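Local coordinates for protein beta 1-3 glucanase (Clostridium beijerinckii NCIMB 8052, PDB 5H4E) that probably hydrolyses beta-1,3-glycosidic linkages in beta-glucans as a glycoside hydrolase of family 64, at residues F40-L45 against S75-K80; L213-F216 against A221-H224; H240-T245 against N258-N263. All coordinates share one frame; numbering follows the deposited sequence.

Contact 1. Residues F40-L45 against S75-K80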
loop_
_atom_site.group_PDB
_atom_site.type_symbol
_atom_site.label_atom_id
_atom_site.label_comp_id
_atom_site.label_asym_id
_atom_site.label_seq_id
_atom_site.Cartn_x
_atom_site.Cartn_y
_atom_site.Cartn_z
ATOM N N PHE A 40 8.387 -10.528 -14.658
ATOM C CA PHE A 40 7.317 -9.545 -14.593
ATOM C C PHE A 40 6.398 -9.742 -15.780
ATOM O O PHE A 40 6.845 -9.949 -16.906
ATOM C CB PHE A 40 7.864 -8.113 -14.559
ATOM C CG PHE A 40 8.148 -7.614 -13.175
ATOM C CD1 PHE A 40 7.150 -7.000 -12.426
ATOM C CD2 PHE A 40 9.409 -7.766 -12.614
ATOM C CE1 PHE A 40 7.410 -6.544 -11.146
ATOM C CE2 PHE A 40 9.676 -7.309 -11.332
ATOM C CZ PHE A 40 8.675 -6.700 -10.598
ATOM N N VAL A 41 5.099 -9.675 -15.513
ATOM C CA VAL A 41 4.075 -9.982 -16.492
ATOM C C VAL A 41 2.949 -8.968 -16.446
ATOM O O VAL A 41 2.772 -8.255 -15.448
ATOM C CB VAL A 41 3.469 -11.386 -16.247
ATOM C CG1 VAL A 41 4.535 -12.455 -16.369
ATOM C CG2 VAL A 41 2.827 -11.451 -14.847
ATOM N N HIS A 42 2.190 -8.902 -17.525
ATOM C CA HIS A 42 0.889 -8.251 -17.490
ATOM C C HIS A 42 -0.140 -9.297 -17.868
ATOM O O HIS A 42 0.149 -10.223 -18.634
ATOM C CB HIS A 42 0.827 -7.059 -18.441
ATOM C CG HIS A 42 1.121 -7.413 -19.863
ATOM N ND1 HIS A 42 0.147 -7.478 -20.834
ATOM C CD2 HIS A 42 2.291 -7.712 -20.480
ATOM C CE1 HIS A 42 0.700 -7.806 -21.987
ATOM N NE2 HIS A 42 1.998 -7.954 -21.800
ATOM N N VAL A 43 -1.339 -9.155 -17.323
ATOM C CA VAL A 43 -2.396 -10.130 -17.543
ATOM C C VAL A 43 -3.222 -9.729 -18.753
ATOM O O VAL A 43 -3.702 -8.592 -18.832
ATOM C CB VAL A 43 -3.313 -10.246 -16.308
ATOM C CG1 VAL A 43 -4.298 -11.386 -16.480
ATOM C CG2 VAL A 43 -2.486 -10.421 -15.067
ATOM N N ASP A 44 -3.411 -10.644 -19.700
ATOM C CA ASP A 44 -4.208 -10.284 -20.861
ATOM C C ASP A 44 -5.685 -10.473 -20.517
ATOM O O ASP A 44 -6.034 -10.720 -19.348
ATOM C CB ASP A 44 -3.777 -11.075 -22.124
ATOM C CG ASP A 44 -4.108 -12.585 -22.072
ATOM O OD1 ASP A 44 -4.864 -13.040 -21.196
ATOM O OD2 ASP A 44 -3.605 -13.325 -22.955
ATOM N N LEU A 45 -6.553 -10.348 -21.513
ATOM C CA LEU A 45 -7.989 -10.361 -21.245
ATOM C C LEU A 45 -8.522 -11.754 -20.892
ATOM O O LEU A 45 -9.659 -11.895 -20.427
ATOM C CB LEU A 45 -8.756 -9.803 -22.440
ATOM C CG LEU A 45 -8.498 -8.337 -22.793
ATOM C CD1 LEU A 45 -9.328 -7.925 -24.002
ATOM C CD2 LEU A 45 -8.787 -7.435 -21.584
ATOM N N SER A 75 4.647 1.409 -22.710
ATOM C CA SER A 75 3.818 0.230 -22.933
ATOM C C SER A 75 2.342 0.579 -22.813
ATOM O O SER A 75 1.975 1.671 -22.367
ATOM C CB SER A 75 4.158 -0.861 -21.931
ATOM O OG SER A 75 3.832 -0.432 -20.616
ATOM N N ASN A 76 1.488 -0.346 -23.211
ATOM C CA ASN A 76 0.066 -0.098 -23.116
ATOM C C ASN A 76 -0.632 -1.393 -22.759
ATOM O O ASN A 76 -1.131 -2.119 -23.625
ATOM C CB ASN A 76 -0.482 0.487 -24.410
ATOM C CG ASN A 76 -1.910 0.974 -24.263
ATOM O OD1 ASN A 76 -2.482 0.944 -23.168
ATOM N ND2 ASN A 76 -2.499 1.426 -25.366
ATOM N N TYR A 77 -0.634 -1.688 -21.464
ATOM C CA TYR A 77 -1.228 -2.909 -20.968
ATOM C C TYR A 77 -2.666 -2.684 -20.521
ATOM O O TYR A 77 -3.289 -3.587 -19.962
ATOM C CB TYR A 77 -0.408 -3.458 -19.803
ATOM C CG TYR A 77 1.033 -3.822 -20.118
ATOM C CD1 TYR A 77 1.417 -4.282 -21.376
ATOM C CD2 TYR A 77 2.004 -3.728 -19.133
ATOM C CE1 TYR A 77 2.748 -4.626 -21.639
ATOM C CE2 TYR A 77 3.304 -4.076 -19.372
ATOM C CZ TYR A 77 3.681 -4.520 -20.623
ATOM O OH TYR A 77 5.002 -4.859 -20.821
ATOM N N PHE A 78 -3.186 -1.483 -20.776
ATOM C CA PHE A 78 -4.486 -1.072 -20.252
ATOM C C PHE A 78 -5.651 -1.440 -21.148
ATOM O O PHE A 78 -5.500 -1.581 -22.366
ATOM C CB PHE A 78 -4.483 0.440 -19.991
ATOM C CG PHE A 78 -3.764 0.808 -18.734
ATOM C CD1 PHE A 78 -4.464 0.966 -17.543
ATOM C CD2 PHE A 78 -2.386 0.915 -18.716
ATOM C CE1 PHE A 78 -3.795 1.273 -16.363
ATOM C CE2 PHE A 78 -1.719 1.225 -17.544
ATOM C CZ PHE A 78 -2.429 1.398 -16.367
ATOM N N CYS A 79 -6.812 -1.592 -20.517
ATOM C CA CYS A 79 -8.059 -1.951 -21.187
ATOM C C CYS A 79 -9.202 -1.079 -20.666
ATOM O O CYS A 79 -9.313 -0.874 -19.460
ATOM C CB CYS A 79 -8.366 -3.440 -20.964
ATOM S SG CYS A 79 -9.942 -4.034 -21.658
ATOM N N LYS A 80 -10.038 -0.551 -21.557
ATOM C CA LYS A 80 -11.211 0.218 -21.129
ATOM C C LYS A 80 -12.240 -0.707 -20.490
ATOM O O LYS A 80 -12.448 -1.818 -20.974
ATOM C CB LYS A 80 -11.862 0.952 -22.309
ATOM C CG LYS A 80 -11.072 2.133 -22.865
ATOM C CD LYS A 80 -11.781 2.771 -24.068
ATOM C CE LYS A 80 -11.006 4.000 -24.537
ATOM N NZ LYS A 80 -11.764 4.910 -25.457
HETATM O O HOH W 1 -2.412 -6.492 -20.795
#

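Contact 2. Residues L213-F216 against A221-H224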
loop_
_atom_site.group_PDB
_atom_site.type_symbol
_atom_site.label_atom_id
_atom_site.label_comp_id
_atom_site.label_asym_id
_atom_site.label_seq_id
_atom_site.Cartn_x
_atom_site.Cartn_y
_atom_site.Cartn_z
ATOM N N LEU A 213 4.981 14.148 -3.278
ATOM C CA LEU A 213 5.239 15.538 -2.880
ATOM C C LEU A 213 4.938 15.774 -1.394
ATOM O O LEU A 213 4.757 16.911 -0.953
ATOM C CB LEU A 213 4.413 16.503 -3.735
ATOM C CG LEU A 213 4.597 16.418 -5.254
ATOM C CD1 LEU A 213 3.701 17.440 -5.968
ATOM C CD2 LEU A 213 6.063 16.616 -5.654
ATOM N N GLY A 214 4.891 14.688 -0.633
ATOM C CA GLY A 214 4.689 14.760 0.804
ATOM C C GLY A 214 5.788 15.532 1.523
ATOM O O GLY A 214 6.938 15.571 1.075
ATOM N N THR A 215 5.430 16.112 2.667
ATOM C CA THR A 215 6.301 17.034 3.380
ATOM C C THR A 215 7.128 16.397 4.493
ATOM O O THR A 215 7.779 17.106 5.273
ATOM C CB THR A 215 5.480 18.168 3.981
ATOM O OG1 THR A 215 4.443 17.616 4.807
ATOM C CG2 THR A 215 4.848 19.001 2.864
ATOM N N PHE A 216 7.119 15.071 4.569
ATOM C CA PHE A 216 7.790 14.395 5.673
ATOM C C PHE A 216 9.039 13.652 5.217
ATOM O O PHE A 216 9.652 12.907 5.989
ATOM C CB PHE A 216 6.827 13.434 6.377
ATOM C CG PHE A 216 5.747 14.120 7.188
ATOM C CD1 PHE A 216 4.740 14.845 6.567
ATOM C CD2 PHE A 216 5.733 14.015 8.572
ATOM C CE1 PHE A 216 3.742 15.458 7.300
ATOM C CE2 PHE A 216 4.737 14.633 9.328
ATOM C CZ PHE A 216 3.734 15.352 8.696
ATOM N N ALA A 221 9.832 20.191 5.262
ATOM C CA ALA A 221 9.599 20.879 6.532
ATOM C C ALA A 221 9.424 19.950 7.733
ATOM O O ALA A 221 9.876 20.259 8.835
ATOM C CB ALA A 221 8.376 21.784 6.406
ATOM N N ASN A 222 8.772 18.811 7.525
ATOM C CA ASN A 222 8.453 17.905 8.632
ATOM C C ASN A 222 9.370 16.690 8.722
ATOM O O ASN A 222 8.977 15.630 9.234
ATOM C CB ASN A 222 7.000 17.446 8.518
ATOM C CG ASN A 222 6.033 18.607 8.395
ATOM O OD1 ASN A 222 5.274 18.698 7.427
ATOM N ND2 ASN A 222 6.051 19.505 9.375
ATOM N N ALA A 223 10.597 16.860 8.238
ATOM C CA ALA A 223 11.576 15.785 8.136
ATOM C C ALA A 223 11.901 15.150 9.474
ATOM O O ALA A 223 12.354 13.998 9.531
ATOM C CB ALA A 223 12.860 16.310 7.500
ATOM N N HIS A 224 11.691 15.904 10.551
ATOM C CA HIS A 224 12.080 15.447 11.878
ATOM C C HIS A 224 10.885 15.270 12.814
ATOM O O HIS A 224 11.043 15.260 14.029
ATOM C CB HIS A 224 13.092 16.427 12.471
ATOM C CG HIS A 224 14.321 16.569 11.634
ATOM N ND1 HIS A 224 15.306 15.607 11.599
ATOM C CD2 HIS A 224 14.699 17.530 10.758
ATOM C CE1 HIS A 224 16.248 15.976 10.750
ATOM N NE2 HIS A 224 15.907 17.144 10.232
#

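Contact 3. Residues H240-T245 against N258-N263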
loop_
_atom_site.group_PDB
_atom_site.type_symbol
_atom_site.label_atom_id
_atom_site.label_comp_id
_atom_site.label_asym_id
_atom_site.label_seq_id
_atom_site.Cartn_x
_atom_site.Cartn_y
_atom_site.Cartn_z
ATOM N N HIS A 240 14.174 0.127 30.664
ATOM C CA HIS A 240 12.921 -0.592 30.857
ATOM C C HIS A 240 12.765 -1.647 29.770
ATOM O O HIS A 240 13.385 -1.544 28.718
ATOM C CB HIS A 240 11.723 0.363 30.854
ATOM C CG HIS A 240 11.795 1.424 31.908
ATOM N ND1 HIS A 240 12.534 2.577 31.752
ATOM C CD2 HIS A 240 11.247 1.495 33.146
ATOM C CE1 HIS A 240 12.431 3.318 32.842
ATOM N NE2 HIS A 240 11.653 2.686 33.701
ATOM N N GLU A 241 11.945 -2.661 30.035
ATOM C CA GLU A 241 11.678 -3.712 29.055
ATOM C C GLU A 241 10.442 -3.400 28.233
ATOM O O GLU A 241 9.422 -2.947 28.763
ATOM C CB GLU A 241 11.489 -5.077 29.729
ATOM C CG GLU A 241 12.775 -5.746 30.194
ATOM C CD GLU A 241 13.653 -6.215 29.043
ATOM O OE1 GLU A 241 13.184 -7.029 28.209
ATOM O OE2 GLU A 241 14.822 -5.783 28.990
ATOM N N LEU A 242 10.550 -3.639 26.933
ATOM C CA LEU A 242 9.408 -3.609 26.031
ATOM C C LEU A 242 8.980 -5.043 25.798
ATOM O O LEU A 242 9.687 -5.806 25.144
ATOM C CB LEU A 242 9.776 -2.924 24.710
ATOM C CG LEU A 242 8.788 -2.974 23.546
ATOM C CD1 LEU A 242 7.431 -2.537 23.998
ATOM C CD2 LEU A 242 9.280 -2.047 22.445
ATOM N N THR A 243 7.834 -5.418 26.339
ATOM C CA THR A 243 7.377 -6.792 26.233
ATOM C C THR A 243 6.026 -6.867 25.562
ATOM O O THR A 243 5.081 -6.193 25.982
ATOM C CB THR A 243 7.290 -7.454 27.605
ATOM O OG1 THR A 243 8.566 -7.350 28.250
ATOM C CG2 THR A 243 6.899 -8.919 27.470
ATOM N N PHE A 244 5.937 -7.680 24.513
ATOM C CA PHE A 244 4.683 -7.829 23.803
ATOM C C PHE A 244 4.481 -9.259 23.313
ATOM O O PHE A 244 5.430 -10.038 23.175
ATOM C CB PHE A 244 4.603 -6.837 22.636
ATOM C CG PHE A 244 5.475 -7.190 21.458
ATOM C CD1 PHE A 244 6.787 -6.742 21.387
ATOM C CD2 PHE A 244 4.967 -7.939 20.402
ATOM C CE1 PHE A 244 7.584 -7.054 20.289
ATOM C CE2 PHE A 244 5.759 -8.253 19.304
ATOM C CZ PHE A 244 7.066 -7.816 19.254
ATOM N N THR A 245 3.223 -9.593 23.065
ATOM C CA THR A 245 2.863 -10.902 22.570
ATOM C C THR A 245 2.036 -10.762 21.304
ATOM O O THR A 245 1.116 -9.951 21.251
ATOM C CB THR A 245 2.073 -11.694 23.619
ATOM O OG1 THR A 245 2.833 -11.760 24.832
ATOM C CG2 THR A 245 1.784 -13.105 23.129
ATOM N N ASN A 258 22.794 1.604 20.536
ATOM C CA ASN A 258 21.863 2.151 19.550
ATOM C C ASN A 258 20.954 1.078 18.966
ATOM O O ASN A 258 20.114 1.364 18.108
ATOM C CB ASN A 258 22.629 2.848 18.420
ATOM C CG ASN A 258 22.233 4.304 18.261
ATOM O OD1 ASN A 258 21.827 4.964 19.225
ATOM N ND2 ASN A 258 22.331 4.810 17.038
ATOM N N ASP A 259 21.143 -0.157 19.419
ATOM C CA ASP A 259 20.344 -1.288 18.972
ATOM C C ASP A 259 19.168 -1.557 19.892
ATOM O O ASP A 259 19.262 -1.337 21.099
ATOM C CB ASP A 259 21.188 -2.562 18.897
ATOM C CG ASP A 259 22.325 -2.454 17.912
ATOM O OD1 ASP A 259 22.187 -1.709 16.918
ATOM O OD2 ASP A 259 23.348 -3.129 18.132
ATOM N N PHE A 260 18.084 -2.068 19.313
ATOM C CA PHE A 260 16.944 -2.550 20.076
ATOM C C PHE A 260 17.022 -4.061 20.034
ATOM O O PHE A 260 16.792 -4.660 18.986
ATOM C CB PHE A 260 15.605 -2.069 19.490
ATOM C CG PHE A 260 14.586 -1.664 20.534
ATOM C CD1 PHE A 260 13.996 -0.409 20.504
ATOM C CD2 PHE A 260 14.298 -2.509 21.594
ATOM C CE1 PHE A 260 13.062 -0.047 21.465
ATOM C CE2 PHE A 260 13.384 -2.148 22.574
ATOM C CZ PHE A 260 12.768 -0.917 22.514
ATOM N N VAL A 261 17.362 -4.676 21.164
ATOM C CA VAL A 261 17.620 -6.116 21.221
ATOM C C VAL A 261 16.521 -6.908 21.932
ATOM O O VAL A 261 16.140 -6.596 23.064
ATOM C CB VAL A 261 18.966 -6.395 21.932
ATOM C CG1 VAL A 261 19.500 -7.759 21.536
ATOM C CG2 VAL A 261 19.966 -5.290 21.607
ATOM N N PHE A 262 16.029 -7.946 21.267
ATOM C CA PHE A 262 14.923 -8.734 21.783
ATOM C C PHE A 262 15.285 -10.197 22.002
ATOM O O PHE A 262 16.214 -10.739 21.394
ATOM C CB PHE A 262 13.712 -8.673 20.833
ATOM C CG PHE A 262 13.063 -7.312 20.738
ATOM C CD1 PHE A 262 13.667 -6.290 20.021
ATOM C CD2 PHE A 262 11.832 -7.069 21.342
ATOM C CE1 PHE A 262 13.071 -5.053 19.914
ATOM C CE2 PHE A 262 11.231 -5.825 21.247
ATOM C CZ PHE A 262 11.850 -4.815 20.539
ATOM N N ASN A 263 14.522 -10.833 22.875
ATOM C CA ASN A 263 14.535 -12.278 22.994
ATOM C C ASN A 263 13.173 -12.812 22.588
ATOM O O ASN A 263 12.257 -12.034 22.324
ATOM C CB ASN A 263 14.896 -12.708 24.416
ATOM C CG ASN A 263 13.804 -12.400 25.430
ATOM O OD1 ASN A 263 12.867 -11.641 25.162
ATOM N ND2 ASN A 263 13.942 -12.974 26.625
#

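Contact 1. Residues F40-L45 against S75-K80
The imidazole of His42 and the phenol ring of Tyr77 lie face to face as an offset stack. Their planes are only 5° apart and their centroids lie 3.7 Å from each other. The opposite face of the Tyr77 ring is approached near its rim by Ser75 OG. At the edge of the imidazole, in its plane, sits a water 2.7 Å from His42 ND1.

The closest pair in the stack is His42 CD2 and Tyr77 CE1, at 3.3 Å. His42 CB also lies over the phenol face, making a CH-pi contact 3.8 Å from the ring centroid. The His42 side chain turns its CG between the backbone N and the carbonyl carbon (chi1 58°). This swings the imidazole over the tyrosine, although the two side chains cross at about a right angle. The phenol end is anchored separately, by a hydrogen bond from Tyr77 OH to Asp56.

The water also lies 3.2 Å from Val43 O and 3.1 Å from Tyr77 O. It can bridge the imidazole to either carbonyl, though it has more acceptors in reach than protons to give. A smaller apolar contact joins Leu45 CD2 to Cys79 SG at 3.6 Å. The strands carrying His42 and Cys79 both pair with strand 26-33; Tyr77 and Leu45 sit in the loops beside them.

Direct contact is ring stacking and apolar touch. The polar connection runs through the water, which probably helps to fix the rotation of the imidazole.

Contact 2. Residues L213-F216 against A221-H224
Phe216 offers one ring face to Asn222, whose CB sits over the ring centre. CB is 3.6 Å from the centroid of the Phe216 ring and only 8° off its normal, a clear CH-pi contact. Asn222 O lies above the plane on the same side, beyond the rim, 3.7 Å from Phe216 CD2. The Asn222 amide plane is inclined to the ring by 38°, so amide and ring are not stacked flat.

Asn222 has its CG anti to its carbonyl carbon. This runs the amide alongside the Thr215 side chain, and the two point the same way. The amide end lies next to the Thr215 hydroxyl.

The backbone supplies the firm polar link. Asn222 N donates to Thr215 O at 3.0 Å, with an N-H...O angle of 148°. The CA atoms of Phe216 and Asn222 are 4.6 Å apart, so the chain nearly returns on itself here. Gln280 NE2, on helix 279-284, bridges the two segments, hydrogen-bonded to both Phe216 O and Ala223 O.

The Phe216 ring is buried further by Phe197 and, edge-to-face, by Tyr225. Residues 217-220, between the segments, form neither helix nor strand. The close approach of the ends is consistent with an omega-type loop, pinched at its neck. It lies in the connection from strand 206-207 to helix 227-236.

Contact 3. Residues H240-T245 against N258-N263
Leu242 and Phe262 are the closest backbone positions, with CA atoms 8.6 Å apart, and the axes of the short segments 242-245 and 259-263 come within 9.0 Å, their N-to-C directions 47° apart. That spacing fits strands that are not direct neighbours, since strand 249-256 pairs with both and lies between them. The contact is therefore made by side chains.

Leu242 carries much of it through one methyl. Its CG is anti to the backbone N (chi1 171°), and CD2 reaches across to Phe260. CD2 is 3.7 Å from Phe260 CZ, and the two side chains cross at about a right angle. The same methyl is 4.2 Å from Phe262 CZ, so it touches the ends of both phenyl rings.

Phe262 also meets Phe244. Phe262 CE2 lies in the plane of the Phe244 ring, at its edge, 4.0 Å from Phe244 CE1. These side chains too cross at about a right angle.

All four residues are buried. Phe244 and Phe262 pack on helix 294-309, through Gln302 and Ile299. Leu242 is covered by Met312 and Pro315, while Phe260 meets Tyr234 edge-to-face.

The side of the sheet that bears Leu242, Phe244, Phe260 and Phe262 is thus apolar. This is typical of a twisted antiparallel meander, here of four strands in the order of the chain, with helix 294-309 packed on its hydrophobic face.

The three contacts follow one another along the chain and share no segment. Contact 3 is the fully buried one, whereas contacts 1 and 2 are only partly buried. Contacts 1 and 3 both lie beside strands that pair with a common third strand, but in different sheets on opposite sides of the chain's centre, about 46 Å apart between contact centres. Contact 2 joins loop to loop and has the single direct hydrogen bond among the three. Chemistry follows place: contact 3 is purely apolar, contact 1 mixes a stack with a bridging water, and contact 2 closes its loop with a backbone hydrogen bond and a CH-pi contact.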